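Local coordinates for protein 1d10 (Caenorhabditis elegans, PDB 1T9F) that is of unknown function but folds as a beta-trefoil of three MIR repeats, as in the SDF2-like proteins, at residues S22-H27 and S141-S146; I75-L80 and F132-A137; Q100-F105 and D115-I120. One frame throughout, in Å; residues are numbered along the deposited sequence.

Contact 1. Residues S22-H27 and S141-S146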
# COMPACT_ATOMS: atom_id res chain seq x y z
N SER A 22 4.89 11.28 3.56
CA SER A 22 4.65 11.05 2.13
C SER A 22 3.44 10.14 1.90
O SER A 22 3.11 9.32 2.76
CB SER A 22 5.90 10.44 1.50
OG SER A 22 6.30 9.27 2.19
N ARG A 23 2.79 10.27 0.74
CA ARG A 23 1.61 9.47 0.42
C ARG A 23 1.92 8.33 -0.54
O ARG A 23 2.64 8.53 -1.52
CB ARG A 23 0.52 10.34 -0.20
CG ARG A 23 -0.13 11.32 0.75
CD ARG A 23 0.68 12.60 0.87
NE ARG A 23 0.19 13.45 1.95
CZ ARG A 23 -1.02 13.98 2.00
NH1 ARG A 23 -1.90 13.76 1.03
NH2 ARG A 23 -1.36 14.73 3.04
N LEU A 24 1.36 7.16 -0.25
CA LEU A 24 1.56 5.98 -1.11
C LEU A 24 1.10 6.43 -2.49
O LEU A 24 0.04 7.07 -2.62
CB LEU A 24 0.74 4.79 -0.62
CG LEU A 24 1.08 3.46 -1.31
CD1 LEU A 24 2.54 3.14 -1.11
CD2 LEU A 24 0.21 2.36 -0.73
N HIS A 25 1.85 6.05 -3.52
CA HIS A 25 1.55 6.57 -4.85
C HIS A 25 1.95 5.62 -5.98
O HIS A 25 2.81 4.74 -5.82
CB HIS A 25 2.34 7.89 -4.94
CG HIS A 25 2.13 8.68 -6.20
ND1 HIS A 25 2.89 8.50 -7.33
CD2 HIS A 25 1.32 9.73 -6.45
CE1 HIS A 25 2.56 9.41 -8.23
NE2 HIS A 25 1.61 10.17 -7.72
N SER A 26 1.29 5.78 -7.12
CA SER A 26 1.65 5.00 -8.29
C SER A 26 1.44 5.85 -9.53
O SER A 26 0.90 6.95 -9.44
CB SER A 26 0.87 3.70 -8.37
OG SER A 26 1.55 2.82 -9.26
N HIS A 27 1.84 5.33 -10.68
CA HIS A 27 1.75 6.09 -11.92
C HIS A 27 2.14 5.18 -13.07
O HIS A 27 2.43 4.01 -12.86
CB HIS A 27 2.72 7.26 -11.80
CG HIS A 27 3.98 6.90 -11.08
ND1 HIS A 27 4.78 7.84 -10.46
CD2 HIS A 27 4.58 5.71 -10.88
CE1 HIS A 27 5.82 7.23 -9.91
NE2 HIS A 27 5.72 5.94 -10.15
N SER A 141 6.41 -9.81 4.20
CA SER A 141 7.14 -8.55 4.23
C SER A 141 6.22 -7.39 4.55
O SER A 141 5.06 -7.37 4.13
CB SER A 141 7.81 -8.29 2.88
OG SER A 141 8.60 -9.41 2.49
N TYR A 142 6.74 -6.43 5.30
CA TYR A 142 5.98 -5.25 5.69
C TYR A 142 6.14 -4.17 4.63
O TYR A 142 7.23 -3.97 4.08
CB TYR A 142 6.49 -4.73 7.03
CG TYR A 142 6.22 -5.66 8.19
CD1 TYR A 142 4.99 -5.67 8.84
CD2 TYR A 142 7.21 -6.55 8.64
CE1 TYR A 142 4.75 -6.52 9.92
CE2 TYR A 142 6.97 -7.41 9.72
CZ TYR A 142 5.74 -7.39 10.35
OH TYR A 142 5.49 -8.24 11.41
N LEU A 143 5.05 -3.47 4.33
CA LEU A 143 5.10 -2.38 3.36
C LEU A 143 5.89 -1.30 4.08
O LEU A 143 5.49 -0.87 5.16
CB LEU A 143 3.68 -1.89 3.05
CG LEU A 143 3.57 -0.72 2.07
CD1 LEU A 143 3.99 -1.16 0.68
CD2 LEU A 143 2.13 -0.22 2.06
N SER A 144 7.01 -0.86 3.51
CA SER A 144 7.83 0.15 4.18
C SER A 144 8.58 1.06 3.24
O SER A 144 8.88 0.70 2.10
CB SER A 144 8.87 -0.52 5.09
OG SER A 144 8.30 -1.53 5.91
N LEU A 145 8.89 2.27 3.72
CA LEU A 145 9.69 3.19 2.94
C LEU A 145 11.11 2.73 3.25
O LEU A 145 11.47 2.57 4.42
CB LEU A 145 9.48 4.63 3.41
CG LEU A 145 8.09 5.23 3.18
CD1 LEU A 145 8.11 6.72 3.52
CD2 LEU A 145 7.68 5.02 1.73
N SER A 146 11.90 2.49 2.21
CA SER A 146 13.28 2.04 2.39
C SER A 146 14.15 3.15 2.93
O SER A 146 15.20 2.90 3.52
CB SER A 146 13.86 1.58 1.05
OG SER A 146 14.05 2.69 0.20
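Leu24 and Leu143 both carry CG anti to the backbone N, with chi1 -170° and 178°, and this common setting swings a methyl of each into the gap between their strands. The two CD2 atoms end up 4.3 Å apart, a light apolar touch. A second, closer touch lies farther along: Leu145 CD1 sits 3.4 Å from Ser22 OG. Ser22 holds its hydroxyl between the backbone N and the carbonyl carbon (chi1 54°), where it also hydrogen-bonds to Asp20 OD2.

The strands 23-27 and 142-146 are not sheet neighbours. No hydrogen bond joins them, and even the nearest alpha carbons, those of Ser22 and Leu145, are 9.4 Å apart. The strands that connect them are 38-43, paired with 23-27, and 158-163, paired with 142-146; these two pair with each other. Leu24 packs on Val40 of the first and Leu143 on Val160 of the second, while Leu145 reaches both Val160 and Ala42. The contact thus joins the first and third MIR repeats of a beta-trefoil through side chains of two of its hairpins that meet in the buried interior.

All four touching residues are buried. The leucines supply only methyl groups, so the join gains from the exclusion of water and has no directional bond of its own. Ser22 OG is the one polar atom in it; its hydrogen bond to Asp20 OD2 gives the buried hydroxyl a polar partner on its own side of the contact, and the methyl of Leu145 rests against the oxygen as a plain van der Waals neighbour.

Contact 2. Residues I75-L80 and F132-A137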
# COMPACT_ATOMS: atom_id res chain seq x y z
N ILE A 75 -6.63 -7.56 2.90
CA ILE A 75 -7.31 -6.68 1.95
C ILE A 75 -6.43 -6.60 0.72
O ILE A 75 -5.34 -7.15 0.68
CB ILE A 75 -7.48 -5.24 2.47
CG1 ILE A 75 -6.11 -4.61 2.75
CG2 ILE A 75 -8.36 -5.24 3.70
CD1 ILE A 75 -6.17 -3.12 3.11
N ARG A 76 -6.95 -5.92 -0.30
CA ARG A 76 -6.23 -5.66 -1.52
C ARG A 76 -6.39 -4.16 -1.71
O ARG A 76 -7.39 -3.58 -1.29
CB ARG A 76 -6.85 -6.43 -2.70
CG ARG A 76 -6.38 -7.88 -2.82
CD ARG A 76 -7.00 -8.55 -4.04
NE ARG A 76 -8.45 -8.63 -3.90
CZ ARG A 76 -9.30 -8.82 -4.90
NH1 ARG A 76 -8.86 -8.96 -6.14
NH2 ARG A 76 -10.61 -8.85 -4.65
N LEU A 77 -5.39 -3.52 -2.31
CA LEU A 77 -5.46 -2.08 -2.52
C LEU A 77 -5.35 -1.77 -4.01
O LEU A 77 -4.32 -2.03 -4.63
CB LEU A 77 -4.34 -1.37 -1.75
CG LEU A 77 -4.50 -1.28 -0.23
CD1 LEU A 77 -3.25 -0.67 0.40
CD2 LEU A 77 -5.73 -0.43 0.10
N LYS A 78 -6.42 -1.22 -4.56
CA LYS A 78 -6.47 -0.87 -5.97
C LYS A 78 -6.05 0.57 -6.25
O LYS A 78 -6.57 1.51 -5.64
CB LYS A 78 -7.89 -1.09 -6.49
CG LYS A 78 -8.03 -0.96 -8.00
CD LYS A 78 -9.47 -1.16 -8.42
CE LYS A 78 -9.62 -1.16 -9.93
NZ LYS A 78 -11.04 -1.34 -10.29
N HIS A 79 -5.09 0.75 -7.15
CA HIS A 79 -4.65 2.09 -7.52
C HIS A 79 -5.71 2.58 -8.51
O HIS A 79 -5.82 2.04 -9.62
CB HIS A 79 -3.27 2.04 -8.16
CG HIS A 79 -2.73 3.39 -8.51
ND1 HIS A 79 -2.43 3.76 -9.80
CD2 HIS A 79 -2.43 4.46 -7.73
CE1 HIS A 79 -1.97 5.00 -9.81
NE2 HIS A 79 -1.96 5.45 -8.57
N LEU A 80 -6.48 3.58 -8.10
CA LEU A 80 -7.58 4.09 -8.92
C LEU A 80 -7.30 4.50 -10.35
O LEU A 80 -8.01 4.08 -11.26
CB LEU A 80 -8.28 5.24 -8.20
CG LEU A 80 -9.29 4.88 -7.11
CD1 LEU A 80 -10.07 6.13 -6.73
CD2 LEU A 80 -10.24 3.80 -7.61
N PHE A 132 -1.08 2.05 11.49
CA PHE A 132 -1.15 0.63 11.19
C PHE A 132 -0.01 0.22 10.30
O PHE A 132 0.73 1.06 9.77
CB PHE A 132 -2.48 0.32 10.48
CG PHE A 132 -2.63 1.01 9.13
CD1 PHE A 132 -3.07 2.33 9.06
CD2 PHE A 132 -2.30 0.35 7.95
CE1 PHE A 132 -3.18 2.98 7.81
CE2 PHE A 132 -2.40 0.99 6.71
CZ PHE A 132 -2.84 2.31 6.64
N LYS A 133 0.16 -1.09 10.14
CA LYS A 133 1.17 -1.62 9.26
C LYS A 133 0.42 -2.52 8.28
O LYS A 133 -0.74 -2.88 8.52
CB LYS A 133 2.22 -2.42 10.03
CG LYS A 133 3.13 -1.57 10.90
CD LYS A 133 4.06 -2.43 11.73
CE LYS A 133 3.48 -2.69 13.12
NZ LYS A 133 3.41 -1.45 13.95
N LEU A 134 1.07 -2.87 7.18
CA LEU A 134 0.48 -3.75 6.20
C LEU A 134 1.51 -4.82 5.92
O LEU A 134 2.60 -4.55 5.44
CB LEU A 134 0.16 -3.01 4.90
CG LEU A 134 -1.07 -2.10 4.88
CD1 LEU A 134 -1.16 -1.43 3.50
CD2 LEU A 134 -2.34 -2.91 5.15
N ARG A 135 1.15 -6.06 6.24
CA ARG A 135 2.06 -7.17 6.04
C ARG A 135 1.63 -8.03 4.87
O ARG A 135 0.53 -8.57 4.86
CB ARG A 135 2.12 -8.00 7.32
CG ARG A 135 3.31 -8.92 7.41
CD ARG A 135 3.36 -9.64 8.77
NE ARG A 135 4.61 -10.36 8.95
CZ ARG A 135 4.95 -11.03 10.06
NH1 ARG A 135 4.11 -11.08 11.08
NH2 ARG A 135 6.12 -11.63 10.13
N HIS A 136 2.50 -8.16 3.88
CA HIS A 136 2.19 -8.97 2.70
C HIS A 136 1.86 -10.39 3.16
O HIS A 136 2.68 -11.05 3.81
CB HIS A 136 3.37 -8.99 1.74
CG HIS A 136 3.02 -9.50 0.37
ND1 HIS A 136 3.73 -10.51 -0.25
CD2 HIS A 136 2.06 -9.11 -0.50
CE1 HIS A 136 3.22 -10.72 -1.45
NE2 HIS A 136 2.21 -9.89 -1.63
N ALA A 137 0.67 -10.85 2.81
CA ALA A 137 0.22 -12.17 3.20
C ALA A 137 1.09 -13.32 2.71
O ALA A 137 1.46 -14.20 3.50
CB ALA A 137 -1.21 -12.38 2.74
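Ile75 N is hydrogen-bonded to Trp117 O, a backbone bond that ties strand 74-79 to strand 117-120 in the six-stranded barrel of the beta-trefoil. On its other side strand 117-120 pairs with 131-136, which makes 74-79 and 131-136 next-but-one neighbours. Their closest alpha carbons, in Ile75 and Leu134, are 9.3 Å apart, so they meet through side chains alone.

Leu134 carries the whole contact from its strand and divides its two methyls between two partners. CD1 meets Leu77 CD1 at 3.8 Å, the two leucines reaching toward each other tip to tip. They use the same conformation, CG beside the backbone N and anti to the carbonyl carbon (chi1 -73° in Leu77, -76° in Leu134), each with an extended second torsion that sends CD1 forward. CD2 of Leu134 takes the other partner, Ile75 CD1, at 4.3 Å.

All three residues are buried. Around them Leu77 packs on Ile55 and Leu86, Ile75 on Val119 and Trp126, and Leu134 on Trp117, so the contact belongs to an apolar core to which several barrel strands contribute. Phe132, two residues before Leu134, does not reach strand 74-79 but turns the edge of its ring to the leucine: Leu134 CG lies in the ring plane, 3.8 Å from Phe132 CE2.

Contact 3. Residues Q100-F105 and D115-I120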
# COMPACT_ATOMS: atom_id res chain seq x y z
N GLN A 100 12.66 -6.40 -0.63
CA GLN A 100 11.74 -6.97 -1.59
C GLN A 100 11.01 -5.87 -2.35
O GLN A 100 10.68 -4.82 -1.79
CB GLN A 100 10.76 -7.86 -0.83
CG GLN A 100 9.77 -8.64 -1.66
CD GLN A 100 8.97 -9.58 -0.79
OE1 GLN A 100 9.50 -10.58 -0.28
NE2 GLN A 100 7.69 -9.27 -0.58
N GLU A 101 10.76 -6.12 -3.64
CA GLU A 101 10.08 -5.16 -4.51
C GLU A 101 8.58 -5.08 -4.21
O GLU A 101 7.95 -6.07 -3.87
CB GLU A 101 10.26 -5.57 -5.97
CG GLU A 101 9.78 -4.54 -6.99
CD GLU A 101 9.57 -5.15 -8.38
OE1 GLU A 101 8.48 -5.71 -8.64
OE2 GLU A 101 10.49 -5.07 -9.22
N VAL A 102 8.04 -3.87 -4.35
CA VAL A 102 6.62 -3.65 -4.16
C VAL A 102 6.17 -2.97 -5.45
O VAL A 102 6.74 -1.97 -5.86
CB VAL A 102 6.34 -2.74 -2.95
CG1 VAL A 102 4.87 -2.33 -2.93
CG2 VAL A 102 6.67 -3.50 -1.66
N SER A 103 5.15 -3.52 -6.10
CA SER A 103 4.69 -2.97 -7.37
C SER A 103 3.19 -2.81 -7.43
O SER A 103 2.48 -3.15 -6.49
CB SER A 103 5.15 -3.90 -8.50
OG SER A 103 4.61 -5.21 -8.31
N ALA A 104 2.72 -2.25 -8.55
CA ALA A 104 1.30 -2.07 -8.80
C ALA A 104 1.08 -3.06 -9.95
O ALA A 104 1.59 -2.86 -11.05
CB ALA A 104 1.01 -0.65 -9.26
N PHE A 105 0.33 -4.12 -9.67
CA PHE A 105 0.14 -5.17 -10.66
C PHE A 105 -1.28 -5.48 -11.13
O PHE A 105 -2.27 -5.17 -10.48
CB PHE A 105 0.81 -6.45 -10.14
CG PHE A 105 0.36 -7.71 -10.84
CD1 PHE A 105 -0.71 -8.46 -10.35
CD2 PHE A 105 0.99 -8.14 -12.00
CE1 PHE A 105 -1.15 -9.61 -11.01
CE2 PHE A 105 0.56 -9.29 -12.67
CZ PHE A 105 -0.51 -10.03 -12.17
N ASP A 115 -1.61 -10.07 -4.20
CA ASP A 115 -2.19 -8.76 -3.94
C ASP A 115 -2.73 -8.61 -2.51
O ASP A 115 -3.13 -7.52 -2.12
CB ASP A 115 -3.35 -8.46 -4.91
CG ASP A 115 -2.90 -8.38 -6.37
OD1 ASP A 115 -1.75 -7.96 -6.63
OD2 ASP A 115 -3.71 -8.72 -7.26
N ASP A 116 -2.74 -9.72 -1.75
CA ASP A 116 -3.26 -9.71 -0.38
C ASP A 116 -2.32 -9.14 0.68
O ASP A 116 -1.16 -9.53 0.77
CB ASP A 116 -3.67 -11.13 0.06
CG ASP A 116 -4.91 -11.65 -0.67
OD1 ASP A 116 -5.74 -10.84 -1.14
OD2 ASP A 116 -5.06 -12.89 -0.74
N TRP A 117 -2.84 -8.23 1.49
CA TRP A 117 -2.08 -7.61 2.57
C TRP A 117 -2.88 -7.71 3.88
O TRP A 117 -4.07 -7.40 3.90
CB TRP A 117 -1.81 -6.13 2.28
CG TRP A 117 -0.99 -5.89 1.05
CD1 TRP A 117 -1.44 -5.88 -0.24
CD2 TRP A 117 0.42 -5.65 0.99
NE1 TRP A 117 -0.40 -5.63 -1.10
CE2 TRP A 117 0.76 -5.48 -0.37
CE3 TRP A 117 1.43 -5.54 1.95
CZ2 TRP A 117 2.06 -5.23 -0.80
CZ3 TRP A 117 2.73 -5.28 1.53
CH2 TRP A 117 3.03 -5.13 0.16
N THR A 118 -2.21 -8.13 4.94
CA THR A 118 -2.86 -8.25 6.24
C THR A 118 -2.80 -6.90 6.92
O THR A 118 -1.74 -6.28 7.00
CB THR A 118 -2.15 -9.28 7.14
OG1 THR A 118 -2.16 -10.55 6.50
CG2 THR A 118 -2.85 -9.39 8.49
N VAL A 119 -3.94 -6.42 7.40
CA VAL A 119 -3.97 -5.13 8.07
C VAL A 119 -3.58 -5.34 9.53
O VAL A 119 -4.21 -6.12 10.25
CB VAL A 119 -5.37 -4.49 8.02
CG1 VAL A 119 -5.31 -3.08 8.58
CG2 VAL A 119 -5.87 -4.46 6.58
N ILE A 120 -2.52 -4.66 9.95
CA ILE A 120 -2.05 -4.80 11.32
C ILE A 120 -2.41 -3.59 12.16
O ILE A 120 -1.67 -2.60 12.20
CB ILE A 120 -0.53 -5.02 11.36
CG1 ILE A 120 -0.17 -6.27 10.57
CG2 ILE A 120 -0.06 -5.20 12.81
CD1 ILE A 120 1.31 -6.55 10.50
O HOH W 1 -3.56 -7.57 -9.72
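Phe105 and Asp115 mark where the two backbones come nearest, with alpha carbons 8.0 Å apart. From there the chains part company: strand 100-105 belongs to the hairpin sheet of the beta-trefoil, strand 117-120 to its barrel, and the nine residues linking the segments include no strand. Backbone hydrogen bonds do not cross the contact.

At the near end the side chains of Phe105 and Asp115 cross at about a right angle. Asp115 OD1 comes to the edge of the phenyl ring, close to its plane and 3.9 Å from CD1, with the carboxylate turned 40° from the ring. An oxygen there faces the ring hydrogens, which may be mildly favourable, but at this distance the stronger ties of the carboxylate lie with other groups. OD1 is hydrogen-bonded to His87 ND1 and OD2 to Ser111 OG. An ordered water is also placed to link the segments, 2.8 Å from Phe105 O and 2.7 Å from Asp115 OD2, although other acceptors compete for its protons.

Farther along, Trp117 spans the widening gap. Its chi1 of -62° sets CG anti to the carbonyl carbon and directs the long indole toward strand 100-105, where Val102 approaches the rim of the ring system, near its plane, without lying over a face. Val102 also packs on Leu86, and the same residue anchors the indole through its backbone: Trp117 NE1 is hydrogen-bonded to Leu86 O, while CH2, on the six-membered ring, lies 4.4 Å from Val102 CG2.

Contacts 2 and 3 have centres about 5 Å apart, and contact 1 lies about 10 Å from contact 2 and 9 Å from contact 3. Strand 131-136 connects them: Arg135 O is 2.8 Å from Thr118 N of contact 3, and Leu134 O is 2.9 Å from Leu143 N of contact 1, both probable hydrogen bonds. Trp117 of contact 3 also packs against contact 1, with CZ3 3.8 Å from Leu143 CB. The trefoil's approximate threefold repetition is visible here: Trp53, Trp117 and Trp172 each bond through NE1 to a leucine carbonyl, of Leu24, Leu86 and Leu143. Contact 1 lies within the hairpin sheet, contact 2 within the barrel, and contact 3 joins the one to the other.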